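Local coordinates for protein trans-2-enoyl-CoA reductase [NADH] (Treponema denticola ATCC 35405, PDB 4GGO) that catalyses the NADH-dependent reduction of the carbon-carbon double bond of crotonyl-CoA to give butyryl-CoA, a step of bacterial type II fatty acid synthesis, at residues K48-V53 and F72-A77; V53-C58 and L143-L148; L64-T69 and E313-L318; A77-S82 and G111-T116; C227-Y232 and I270-S275. All blocks are in the same frame, centred on the assembly; numbering follows the deposited sequence.

Contact 1. Residues K48-V53 and F72-A77; sequences KAPKNV and FGYGAA
P50 and Y74 meet where the first beta-alpha-beta unit of the Rossmann fold closes: the entry to strand 52-56 runs past the C-terminal end of helix 61-74 and the start of strand 77-82.

The apolar part of the contact centres on the Y74 ring. The pyrrolidine of P50 crosses the tyrosine side chain at about a right angle and sets CD over one ring face, a CH-pi contact with P50 CD 3.9 Å from the Y74 ring centroid. P50 CG leans on Y74 CB at 3.6 Å, while A49 CB comes obliquely to Y74 CD1 at 3.7 Å. With CG of Y74 anti to its carbonyl carbon (chi1 -68°), the ring is swung toward A49 and P50. Farther along, V53 CG2 and A76 CB pack at 3.9 Å, and V53 also touches A70 of helix 61-74.

Two backbone hydrogen bonds flank N52, which pairs in parallel with A77. A77 N gives to K51 O, and V53 N gives to A77 O, the second being nearly straight at 171°. Two further bonds tie this strand entry to its other neighbour, since the amides of K51 and N52 both reach the D142 carboxylate.

Between helix end and strand, G75 turns the chain with positive phi. On the side of the sheet that carries N52 and A77, the carboxamide of N52 gives its ND2 to K140 O, and N52 OD1 rests 3.6 Å from A77 CB.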
# COMPACT_ATOMS: atom_id res chain seq x y z
N LYS A 48 17.05 1.38 17.36
CA LYS A 48 15.78 1.47 18.07
C LYS A 48 14.74 0.57 17.40
O LYS A 48 15.01 -0.03 16.36
CB LYS A 48 15.29 2.91 18.13
CG LYS A 48 16.24 3.86 18.84
CD LYS A 48 15.61 5.23 19.04
CE LYS A 48 16.53 6.13 19.85
NZ LYS A 48 15.89 7.45 20.14
N ALA A 49 13.56 0.49 17.99
CA ALA A 49 12.52 -0.38 17.47
C ALA A 49 11.13 0.17 17.80
O ALA A 49 10.96 0.84 18.82
CB ALA A 49 12.68 -1.79 18.03
N PRO A 50 10.14 -0.12 16.95
CA PRO A 50 8.77 0.30 17.24
C PRO A 50 8.21 -0.50 18.42
O PRO A 50 8.64 -1.63 18.64
CB PRO A 50 8.02 -0.05 15.96
CG PRO A 50 8.81 -1.15 15.34
CD PRO A 50 10.24 -0.84 15.66
N LYS A 51 7.29 0.09 19.16
CA LYS A 51 6.70 -0.57 20.32
C LYS A 51 5.18 -0.63 20.20
O LYS A 51 4.57 -1.69 20.34
CB LYS A 51 7.09 0.16 21.61
CG LYS A 51 6.64 -0.54 22.89
CD LYS A 51 7.11 0.20 24.14
CE LYS A 51 6.30 1.47 24.39
NZ LYS A 51 6.84 2.23 25.56
N ASN A 52 4.57 0.53 19.94
CA ASN A 52 3.13 0.62 19.74
C ASN A 52 2.84 1.25 18.39
O ASN A 52 3.12 2.42 18.16
CB ASN A 52 2.49 1.43 20.86
CG ASN A 52 2.55 0.73 22.20
OD1 ASN A 52 2.21 -0.44 22.32
ND2 ASN A 52 3.00 1.45 23.22
N VAL A 53 2.26 0.46 17.48
CA VAL A 53 2.06 0.92 16.11
C VAL A 53 0.60 0.98 15.69
O VAL A 53 -0.17 0.04 15.91
CB VAL A 53 2.82 0.02 15.11
CG1 VAL A 53 2.74 0.60 13.71
CG2 VAL A 53 4.28 -0.13 15.54
N PHE A 72 5.87 -8.86 13.54
CA PHE A 72 6.64 -10.10 13.48
C PHE A 72 8.13 -9.89 13.26
O PHE A 72 8.91 -10.84 13.31
CB PHE A 72 6.05 -11.04 12.43
CG PHE A 72 4.63 -11.43 12.70
CD1 PHE A 72 4.34 -12.42 13.63
CD2 PHE A 72 3.59 -10.81 12.04
CE1 PHE A 72 3.04 -12.78 13.89
CE2 PHE A 72 2.28 -11.17 12.30
CZ PHE A 72 2.00 -12.16 13.22
N GLY A 73 8.53 -8.65 13.03
CA GLY A 73 9.94 -8.32 12.89
C GLY A 73 10.48 -7.66 14.14
O GLY A 73 11.63 -7.89 14.52
N TYR A 74 9.65 -6.86 14.79
CA TYR A 74 10.10 -6.08 15.94
C TYR A 74 9.36 -6.43 17.23
O TYR A 74 9.76 -6.00 18.32
CB TYR A 74 10.01 -4.58 15.64
CG TYR A 74 11.00 -4.12 14.59
CD1 TYR A 74 12.28 -3.73 14.95
CD2 TYR A 74 10.65 -4.09 13.25
CE1 TYR A 74 13.19 -3.31 13.99
CE2 TYR A 74 11.55 -3.68 12.29
CZ TYR A 74 12.82 -3.29 12.66
OH TYR A 74 13.72 -2.87 11.71
N GLY A 75 8.28 -7.20 17.12
CA GLY A 75 7.52 -7.63 18.28
C GLY A 75 6.58 -6.56 18.80
O GLY A 75 6.14 -6.62 19.95
N ALA A 76 6.26 -5.59 17.96
CA ALA A 76 5.45 -4.45 18.37
C ALA A 76 3.98 -4.80 18.54
O ALA A 76 3.46 -5.71 17.90
CB ALA A 76 5.60 -3.30 17.39
N ALA A 77 3.31 -4.07 19.42
CA ALA A 77 1.86 -4.15 19.54
C ALA A 77 1.25 -3.29 18.44
O ALA A 77 1.69 -2.16 18.22
CB ALA A 77 1.42 -3.65 20.91
O HOH W 1 8.63 -3.69 20.07

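Contact 2. Residues V53-C58 and L143-L148; sequences VLVLGC and LIVYSL
L54 and L56 alternate with V145 in a ladder of backbone hydrogen bonds that binds strand 53-56 to strand 143-146, in parallel, at the centre of the Rossmann sheet. L54 N gives to L143 O, V145 N to L54 O at 2.8 Å, L56 N to V145 O almost straight (173°), and S147 N to L56 O.

Apolar contacts cover both faces. On the V53 face, V53 and L143 lie side by side, pointing the same way, with V53 CG1 3.9 Å from L143 CD2. On the L54 face, L56 CD1 reaches Y146 CD2 at 3.5 Å, the two side chains meeting at a slant. Within its own segment L148 CG stands above one face of the Y146 ring, toward its rim, and L148 CD2 comes within 3.5 Å of G57 N. The backbone angles of G57 (phi 92°, psi 60°) suit glycine, and S147 O lies close by.

G57 and L148 both bind NAD(+), placing the cofactor site at the C-terminal strand ends, as in Rossmann folds generally.

Helix 208-219 covers the L54 face, with L217 on L54 and I144 and D209 bonded to Y146 OH; helix 61-74 covers the other, and strands 77-82 and 227-233 flank the pair.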
# COMPACT_ATOMS: atom_id res chain seq x y z
N VAL A 53 2.26 0.46 17.48
CA VAL A 53 2.06 0.92 16.11
C VAL A 53 0.60 0.98 15.69
O VAL A 53 -0.17 0.04 15.91
CB VAL A 53 2.82 0.02 15.11
CG1 VAL A 53 2.74 0.60 13.71
CG2 VAL A 53 4.28 -0.13 15.54
N LEU A 54 0.21 2.10 15.09
CA LEU A 54 -1.10 2.24 14.48
C LEU A 54 -0.94 2.19 12.96
O LEU A 54 -0.16 2.95 12.39
CB LEU A 54 -1.75 3.56 14.89
CG LEU A 54 -3.12 3.86 14.29
CD1 LEU A 54 -4.15 2.82 14.72
CD2 LEU A 54 -3.58 5.26 14.68
N VAL A 55 -1.66 1.28 12.32
CA VAL A 55 -1.62 1.17 10.86
C VAL A 55 -2.99 1.41 10.25
O VAL A 55 -3.93 0.66 10.48
CB VAL A 55 -1.09 -0.21 10.40
CG1 VAL A 55 -1.07 -0.28 8.88
CG2 VAL A 55 0.29 -0.47 10.96
N LEU A 56 -3.08 2.47 9.45
CA LEU A 56 -4.34 2.84 8.81
C LEU A 56 -4.37 2.30 7.39
O LEU A 56 -3.63 2.77 6.52
CB LEU A 56 -4.51 4.36 8.83
CG LEU A 56 -4.42 4.95 10.24
CD1 LEU A 56 -4.41 6.46 10.22
CD2 LEU A 56 -5.56 4.43 11.11
N GLY A 57 -5.24 1.32 7.15
CA GLY A 57 -5.25 0.59 5.90
C GLY A 57 -4.36 -0.63 6.06
O GLY A 57 -3.38 -0.80 5.32
N CYS A 58 -4.70 -1.48 7.02
CA CYS A 58 -3.82 -2.54 7.48
C CYS A 58 -4.03 -3.88 6.78
O CYS A 58 -3.31 -4.84 7.05
CB CYS A 58 -4.05 -2.76 8.97
SG CYS A 58 -5.74 -3.28 9.35
N LEU A 143 4.75 4.91 16.33
CA LEU A 143 4.79 4.80 14.87
C LEU A 143 3.38 4.73 14.30
O LEU A 143 2.60 3.86 14.67
CB LEU A 143 5.60 3.58 14.43
CG LEU A 143 5.56 3.30 12.92
CD1 LEU A 143 6.19 4.44 12.13
CD2 LEU A 143 6.25 1.98 12.60
N ILE A 144 3.06 5.66 13.41
CA ILE A 144 1.74 5.69 12.79
C ILE A 144 1.84 5.61 11.27
O ILE A 144 2.31 6.55 10.62
CB ILE A 144 0.96 6.96 13.18
CG1 ILE A 144 0.83 7.05 14.70
CG2 ILE A 144 -0.42 6.95 12.52
CD1 ILE A 144 0.07 8.26 15.16
N VAL A 145 1.41 4.49 10.71
CA VAL A 145 1.50 4.28 9.27
C VAL A 145 0.18 4.60 8.58
O VAL A 145 -0.83 3.93 8.82
CB VAL A 145 1.92 2.84 8.95
CG1 VAL A 145 2.01 2.63 7.44
CG2 VAL A 145 3.24 2.51 9.62
N TYR A 146 0.18 5.62 7.74
CA TYR A 146 -1.01 5.99 6.99
C TYR A 146 -0.94 5.43 5.57
O TYR A 146 -0.25 5.97 4.71
CB TYR A 146 -1.17 7.52 6.94
CG TYR A 146 -2.51 7.97 6.41
CD1 TYR A 146 -2.71 8.16 5.04
CD2 TYR A 146 -3.58 8.20 7.26
CE1 TYR A 146 -3.93 8.57 4.55
CE2 TYR A 146 -4.81 8.61 6.78
CZ TYR A 146 -4.98 8.79 5.43
OH TYR A 146 -6.20 9.20 4.94
N SER A 147 -1.68 4.35 5.34
CA SER A 147 -1.67 3.69 4.04
C SER A 147 -3.08 3.45 3.50
O SER A 147 -3.36 2.40 2.92
CB SER A 147 -0.91 2.36 4.12
OG SER A 147 -0.90 1.70 2.87
N LEU A 148 -3.95 4.43 3.70
CA LEU A 148 -5.33 4.32 3.22
C LEU A 148 -5.40 4.42 1.70
O LEU A 148 -4.82 5.33 1.10
CB LEU A 148 -6.22 5.38 3.88
CG LEU A 148 -6.51 5.17 5.37
CD1 LEU A 148 -7.41 6.28 5.90
CD2 LEU A 148 -7.14 3.81 5.61

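Contact 3. Residues L64-T69 and E313-L318; sequences LASRIT and EQITRL
A65 O is gripped twice by T69, whose backbone N and side-chain OG1 reach the carbonyl from opposite faces of its plane. The hydroxyl bond is the shorter, T69 OG1 giving to A65 O at 2.7 Å, and the donor stands 28° out of the carbonyl plane. It depends on OG1 lying anti to the carbonyl carbon of T69 (chi1 -59°), beside the backbone N.

Both branches of the same threonine face segment 313-318. T316 CG2 approaches T69 OG1 at 3.5 Å and T69 CG2 at 4.0 Å, the two side chains crossing at about a right angle. I315 supplies the larger part of the surface from that helix. Its CG1 branch touches A65 CB at 3.6 Å, and its CG2 branch enters between S66 and T69, lying 3.6 Å from S66 CA and 3.8 Å from T69 OG1.

The short helical segments cross at -49° with their axes 8.8 Å apart, consistent with the small residues A65, S66 and T69 on the facing side. Thus helix 61-74, whose first residues belong to the NAD(+) site, is packed against helix 311-323 from a distant part of the chain. I315 also lies close to Y62 of that site.

The hydroxyls take their hydrogen-bond partners outside the opposite segment: S66 OG pairs with Y62 O and Y232 OH, while T316 OG1 has I312 O and E313 O within reach. The two buried segments therefore meet by van der Waals packing, in which hydroxyl oxygens already bonded elsewhere also rest against methyl groups.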
# COMPACT_ATOMS: atom_id res chain seq x y z
N LEU A 64 -0.54 -3.70 5.06
CA LEU A 64 -0.41 -5.04 5.62
C LEU A 64 1.05 -5.39 5.91
O LEU A 64 1.37 -5.94 6.96
CB LEU A 64 -1.01 -6.08 4.66
CG LEU A 64 -0.83 -7.55 5.03
CD1 LEU A 64 -1.46 -7.86 6.38
CD2 LEU A 64 -1.41 -8.45 3.94
N ALA A 65 1.93 -5.05 4.97
CA ALA A 65 3.36 -5.32 5.14
C ALA A 65 3.94 -4.51 6.29
O ALA A 65 4.87 -4.96 6.97
CB ALA A 65 4.11 -5.04 3.84
N SER A 66 3.39 -3.32 6.50
CA SER A 66 3.84 -2.44 7.58
C SER A 66 3.47 -3.01 8.95
O SER A 66 4.24 -2.92 9.90
CB SER A 66 3.25 -1.04 7.42
OG SER A 66 3.59 -0.49 6.16
N ARG A 67 2.28 -3.60 9.04
CA ARG A 67 1.82 -4.19 10.29
C ARG A 67 2.60 -5.46 10.57
O ARG A 67 3.03 -5.70 11.70
CB ARG A 67 0.32 -4.48 10.24
CG ARG A 67 -0.33 -4.58 11.61
CD ARG A 67 -1.79 -4.98 11.52
NE ARG A 67 -2.40 -5.05 12.85
CZ ARG A 67 -3.65 -5.46 13.08
NH1 ARG A 67 -4.43 -5.84 12.08
NH2 ARG A 67 -4.11 -5.49 14.32
N ILE A 68 2.79 -6.28 9.54
CA ILE A 68 3.54 -7.52 9.66
C ILE A 68 5.00 -7.28 10.06
O ILE A 68 5.54 -7.98 10.92
CB ILE A 68 3.48 -8.34 8.35
CG1 ILE A 68 2.06 -8.87 8.12
CG2 ILE A 68 4.48 -9.49 8.38
CD1 ILE A 68 1.91 -9.66 6.84
N THR A 69 5.63 -6.29 9.44
CA THR A 69 7.02 -5.95 9.76
C THR A 69 7.15 -5.48 11.20
O THR A 69 8.07 -5.88 11.92
CB THR A 69 7.58 -4.88 8.81
OG1 THR A 69 7.50 -5.34 7.45
CG2 THR A 69 9.04 -4.57 9.15
N GLU A 313 9.16 -6.86 0.97
CA GLU A 313 10.57 -6.54 0.80
C GLU A 313 10.78 -5.04 0.96
O GLU A 313 11.72 -4.59 1.63
CB GLU A 313 11.09 -7.00 -0.57
CG GLU A 313 11.22 -8.51 -0.72
CD GLU A 313 9.90 -9.19 -1.05
OE1 GLU A 313 8.92 -8.49 -1.38
OE2 GLU A 313 9.84 -10.44 -0.98
N GLN A 314 9.90 -4.26 0.34
CA GLN A 314 9.92 -2.81 0.42
C GLN A 314 9.85 -2.30 1.86
O GLN A 314 10.67 -1.49 2.28
CB GLN A 314 8.75 -2.22 -0.36
CG GLN A 314 9.03 -1.96 -1.82
CD GLN A 314 9.50 -0.54 -2.07
OE1 GLN A 314 8.71 0.40 -1.97
NE2 GLN A 314 10.77 -0.38 -2.40
N ILE A 315 8.87 -2.79 2.61
CA ILE A 315 8.59 -2.27 3.94
C ILE A 315 9.62 -2.72 4.98
O ILE A 315 10.00 -1.95 5.86
CB ILE A 315 7.16 -2.62 4.40
CG1 ILE A 315 6.15 -2.09 3.38
CG2 ILE A 315 6.89 -2.04 5.77
CD1 ILE A 315 6.35 -0.63 3.03
N THR A 316 10.07 -3.97 4.89
CA THR A 316 11.14 -4.43 5.77
C THR A 316 12.39 -3.59 5.56
O THR A 316 13.08 -3.24 6.52
CB THR A 316 11.47 -5.92 5.57
OG1 THR A 316 11.65 -6.20 4.17
CG2 THR A 316 10.35 -6.80 6.12
N ARG A 317 12.68 -3.25 4.31
CA ARG A 317 13.81 -2.37 4.01
C ARG A 317 13.57 -0.97 4.57
O ARG A 317 14.49 -0.33 5.08
CB ARG A 317 14.08 -2.30 2.50
CG ARG A 317 15.20 -1.33 2.13
CD ARG A 317 15.86 -1.69 0.80
NE ARG A 317 15.00 -1.43 -0.35
CZ ARG A 317 14.95 -0.28 -1.02
NH1 ARG A 317 15.71 0.74 -0.63
NH2 ARG A 317 14.14 -0.14 -2.06
N LEU A 318 12.32 -0.52 4.49
CA LEU A 318 11.92 0.77 5.04
C LEU A 318 12.20 0.85 6.54
O LEU A 318 12.78 1.82 7.02
CB LEU A 318 10.44 1.03 4.78
CG LEU A 318 9.83 2.26 5.45
CD1 LEU A 318 10.42 3.55 4.87
CD2 LEU A 318 8.31 2.26 5.32

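Contact 4. Residues A77-S82 and G111-T116; sequences ATIGVS and GLYSVT
Y113 lies along A77 and I79 near the edge of the sheet, where strand 77-82 meets strand 114-116 in parallel. Its CB is 4.0 Å from A77 CB. CG stands anti to the backbone N (chi1 169°), which carries the ring alongside strand 77-82. Y113 CD2 then meets A77 CB at 3.6 Å, at the ring edge; farther out, Y113 CE2 comes 4.1 Å from I79 CG1. At the tip, Y113 OH lies 4.1 Å from I79 CG1 and CD1 and is hydrogen-bonded to E133 of helix 124-136.

The two backbones are joined by V115 N to T78 O at 3.2 Å and G80 N to V115 O at 3.0 Å, whereas T78 N to Y113 O is weak. A water also spans this end, donating to Y113 O and accepting from T78 OG1.

The opposite face, with T78, S114 and T116, is polar. T78 OG1 and T116 OG1 both bond to R67 of helix 61-74, and D104 of helix 95-110 takes S114 OG and T116 OG1. This beta-alpha-beta pairing therefore has two chemistries: a tyrosine side, apolar along A77 and I79 and polar at the OH bonded to E133, and a hydroxyl side on which the buried R67 guanidinium is engaged by neutral groups, with D104 probably easing its charge from nearby.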
# COMPACT_ATOMS: atom_id res chain seq x y z
N ALA A 77 3.31 -4.07 19.42
CA ALA A 77 1.86 -4.15 19.54
C ALA A 77 1.25 -3.29 18.44
O ALA A 77 1.69 -2.16 18.22
CB ALA A 77 1.42 -3.65 20.91
N THR A 78 0.26 -3.82 17.74
CA THR A 78 -0.33 -3.10 16.62
C THR A 78 -1.84 -2.98 16.71
O THR A 78 -2.54 -3.93 17.06
CB THR A 78 0.03 -3.74 15.26
OG1 THR A 78 -0.65 -5.00 15.12
CG2 THR A 78 1.53 -3.95 15.13
N ILE A 79 -2.34 -1.79 16.39
CA ILE A 79 -3.76 -1.60 16.13
C ILE A 79 -3.91 -1.31 14.64
O ILE A 79 -3.30 -0.38 14.12
CB ILE A 79 -4.34 -0.44 16.94
CG1 ILE A 79 -4.30 -0.76 18.44
CG2 ILE A 79 -5.77 -0.15 16.50
CD1 ILE A 79 -4.74 0.38 19.31
N GLY A 80 -4.71 -2.12 13.96
CA GLY A 80 -4.93 -1.94 12.54
C GLY A 80 -6.34 -1.49 12.23
O GLY A 80 -7.30 -1.94 12.87
N VAL A 81 -6.48 -0.61 11.25
CA VAL A 81 -7.78 -0.13 10.82
C VAL A 81 -7.95 -0.32 9.32
O VAL A 81 -7.08 0.07 8.54
CB VAL A 81 -7.97 1.36 11.15
CG1 VAL A 81 -9.29 1.87 10.59
CG2 VAL A 81 -7.90 1.59 12.65
N SER A 82 -9.06 -0.94 8.92
CA SER A 82 -9.39 -1.10 7.51
C SER A 82 -10.90 -1.24 7.34
O SER A 82 -11.61 -1.56 8.30
CB SER A 82 -8.68 -2.32 6.92
OG SER A 82 -9.14 -3.52 7.51
N GLY A 111 1.81 -14.52 20.75
CA GLY A 111 1.67 -13.88 22.04
C GLY A 111 1.79 -12.37 21.94
O GLY A 111 2.22 -11.71 22.88
N LEU A 112 1.42 -11.83 20.78
CA LEU A 112 1.48 -10.40 20.54
C LEU A 112 0.11 -9.75 20.70
O LEU A 112 -0.91 -10.36 20.35
CB LEU A 112 2.01 -10.12 19.13
CG LEU A 112 3.41 -10.64 18.77
CD1 LEU A 112 3.70 -10.40 17.30
CD2 LEU A 112 4.46 -9.99 19.65
N TYR A 113 0.09 -8.53 21.21
CA TYR A 113 -1.15 -7.76 21.25
C TYR A 113 -1.50 -7.28 19.85
O TYR A 113 -0.69 -6.64 19.18
CB TYR A 113 -1.02 -6.56 22.20
CG TYR A 113 -2.16 -5.58 22.09
CD1 TYR A 113 -3.36 -5.80 22.75
CD2 TYR A 113 -2.05 -4.43 21.32
CE1 TYR A 113 -4.41 -4.90 22.65
CE2 TYR A 113 -3.09 -3.53 21.21
CZ TYR A 113 -4.27 -3.77 21.88
OH TYR A 113 -5.30 -2.87 21.78
N SER A 114 -2.72 -7.58 19.42
CA SER A 114 -3.18 -7.16 18.10
C SER A 114 -4.69 -6.96 18.08
O SER A 114 -5.46 -7.89 18.32
CB SER A 114 -2.78 -8.18 17.04
OG SER A 114 -3.22 -7.79 15.76
N VAL A 115 -5.11 -5.73 17.79
CA VAL A 115 -6.52 -5.41 17.67
C VAL A 115 -6.81 -4.77 16.32
O VAL A 115 -6.14 -3.82 15.91
CB VAL A 115 -6.99 -4.47 18.80
CG1 VAL A 115 -8.37 -3.90 18.50
CG2 VAL A 115 -6.98 -5.20 20.13
N THR A 116 -7.81 -5.30 15.62
CA THR A 116 -8.20 -4.77 14.33
C THR A 116 -9.57 -4.10 14.41
O THR A 116 -10.55 -4.73 14.83
CB THR A 116 -8.24 -5.87 13.25
OG1 THR A 116 -6.97 -6.52 13.18
CG2 THR A 116 -8.59 -5.28 11.89
O HOH W 2 1.03 -7.00 16.79

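Contact 5. Residues C227-Y232 and I270-S275; sequences CITLAY and IRAFVS
The second half of the Rossmann sheet, beyond the central strand 141-146, continues through strands 227-233 and 270-276, which run parallel here in a register that pairs I228 with R271 and, at the far end, Y232 with S275. Five backbone hydrogen bonds join them: R271 N to C227 O, T229 N to R271 O, F273 N to T229 O, A231 N to F273 O and S275 N to A231 O. The last donor stands 36° above the plane of its carbonyl.

On the face bearing I228, L230 and Y232, large side chains pair across the strands. R271 bends at chi3 (-68°) and folds its guanidinium over I228, whose CD1 lies over one face of the group and whose CG1 is 3.6 Å from R271 NH2; R271 NH2 bonds to G226 O. L230 CD2 reaches F273 CB at 3.6 Å and sits at the edge of the phenyl ring. L230 also packs on L323 of helix 311-323, which covers this face.

The other face carries C227, T229, A231, I270, A272 and V274. T229 CG2 meets A272 CB at 3.7 Å, while T229 OG1 turns to W210 NE1 and I144 O. Helices 208-219 and 248-266 cover this side, and V274 lies near K253 of the NAD(+) site.

Toward the C-terminal end Y232 reaches out beside Y62, also of that site, its OH held by S66. S275 OG bonds to N277, and S275 CB lies in the plane of the Y232 ring, at its edge, 3.6 Å from Y232 CD1.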
# COMPACT_ATOMS: atom_id res chain seq x y z
N CYS A 227 7.27 10.59 18.00
CA CYS A 227 6.48 9.63 17.23
C CYS A 227 6.68 9.81 15.73
O CYS A 227 6.63 10.92 15.21
CB CYS A 227 5.00 9.76 17.58
SG CYS A 227 3.92 8.57 16.73
N ILE A 228 6.90 8.69 15.04
CA ILE A 228 7.05 8.71 13.59
C ILE A 228 5.70 8.47 12.92
O ILE A 228 4.98 7.54 13.28
CB ILE A 228 8.02 7.62 13.11
CG1 ILE A 228 9.42 7.85 13.69
CG2 ILE A 228 8.07 7.58 11.59
CD1 ILE A 228 10.41 6.77 13.31
N THR A 229 5.35 9.32 11.96
CA THR A 229 4.16 9.07 11.15
C THR A 229 4.47 9.21 9.66
O THR A 229 5.12 10.16 9.23
CB THR A 229 2.95 9.94 11.57
OG1 THR A 229 1.80 9.56 10.80
CG2 THR A 229 3.24 11.42 11.37
N LEU A 230 4.02 8.23 8.87
CA LEU A 230 4.33 8.19 7.45
C LEU A 230 3.07 8.06 6.61
O LEU A 230 2.11 7.41 7.01
CB LEU A 230 5.25 7.01 7.13
CG LEU A 230 6.50 6.81 7.98
CD1 LEU A 230 7.26 5.58 7.50
CD2 LEU A 230 7.39 8.03 7.94
N ALA A 231 3.08 8.69 5.44
CA ALA A 231 2.04 8.49 4.45
C ALA A 231 2.69 8.02 3.16
O ALA A 231 3.62 8.66 2.65
CB ALA A 231 1.25 9.77 4.22
N TYR A 232 2.23 6.89 2.63
CA TYR A 232 2.83 6.31 1.44
C TYR A 232 2.35 7.01 0.18
O TYR A 232 1.21 7.47 0.10
CB TYR A 232 2.54 4.81 1.37
CG TYR A 232 3.20 4.03 2.48
CD1 TYR A 232 4.46 4.38 2.94
CD2 TYR A 232 2.57 2.95 3.08
CE1 TYR A 232 5.08 3.67 3.96
CE2 TYR A 232 3.17 2.23 4.10
CZ TYR A 232 4.43 2.60 4.54
OH TYR A 232 5.05 1.90 5.55
N ILE A 270 7.18 15.61 16.98
CA ILE A 270 6.80 14.58 16.03
C ILE A 270 7.73 14.53 14.82
O ILE A 270 8.45 15.49 14.53
CB ILE A 270 5.33 14.77 15.55
CG1 ILE A 270 4.64 13.42 15.39
CG2 ILE A 270 5.28 15.58 14.26
CD1 ILE A 270 3.16 13.53 15.08
N ARG A 271 7.73 13.39 14.13
CA ARG A 271 8.53 13.22 12.92
C ARG A 271 7.66 12.68 11.79
O ARG A 271 7.45 11.48 11.67
CB ARG A 271 9.71 12.29 13.18
CG ARG A 271 10.78 12.89 14.09
CD ARG A 271 11.93 11.93 14.32
NE ARG A 271 11.52 10.77 15.11
CZ ARG A 271 12.34 9.78 15.47
NH1 ARG A 271 13.61 9.81 15.10
NH2 ARG A 271 11.88 8.77 16.19
N ALA A 272 7.14 13.59 10.96
CA ALA A 272 6.24 13.23 9.87
C ALA A 272 6.96 13.21 8.53
O ALA A 272 7.75 14.11 8.22
CB ALA A 272 5.06 14.19 9.83
N PHE A 273 6.69 12.19 7.73
CA PHE A 273 7.31 12.06 6.42
C PHE A 273 6.32 11.53 5.39
O PHE A 273 5.43 10.76 5.72
CB PHE A 273 8.50 11.09 6.46
CG PHE A 273 9.54 11.43 7.48
CD1 PHE A 273 10.57 12.30 7.17
CD2 PHE A 273 9.50 10.86 8.74
CE1 PHE A 273 11.54 12.61 8.11
CE2 PHE A 273 10.47 11.17 9.68
CZ PHE A 273 11.49 12.04 9.37
N VAL A 274 6.49 11.95 4.15
CA VAL A 274 5.89 11.23 3.04
C VAL A 274 6.91 10.19 2.60
O VAL A 274 8.07 10.52 2.36
CB VAL A 274 5.56 12.15 1.85
CG1 VAL A 274 5.18 11.32 0.63
CG2 VAL A 274 4.44 13.11 2.22
N SER A 275 6.49 8.93 2.53
CA SER A 275 7.37 7.87 2.07
C SER A 275 7.00 7.49 0.64
O SER A 275 5.92 6.97 0.39
CB SER A 275 7.28 6.65 2.98
OG SER A 275 8.17 5.63 2.56

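Contacts 1, 2, 4 and 5 belong to one parallel sheet, ordered 114-118, 77-82, 52-56, 141-146, 227-233, 270-276, 338-339. Contact 4 lies at one outer edge and contact 5 toward the other, their centres about 19 Å apart; contact 2, between them, is about 11 and 10 Å from their centres. Contacts 1 and 2 share V53, and contacts 1 and 4 share A77. Contact 3 lies on one face of the sheet, using helix 61-74 in common with contact 1. Along the chain contact 1 closes before contact 4, which is nested inside contacts 2 and 3; contact 5 is nested inside contact 3. The late helix 311-323 is thereby brought back against helix 61-74, near the NAD(+) site.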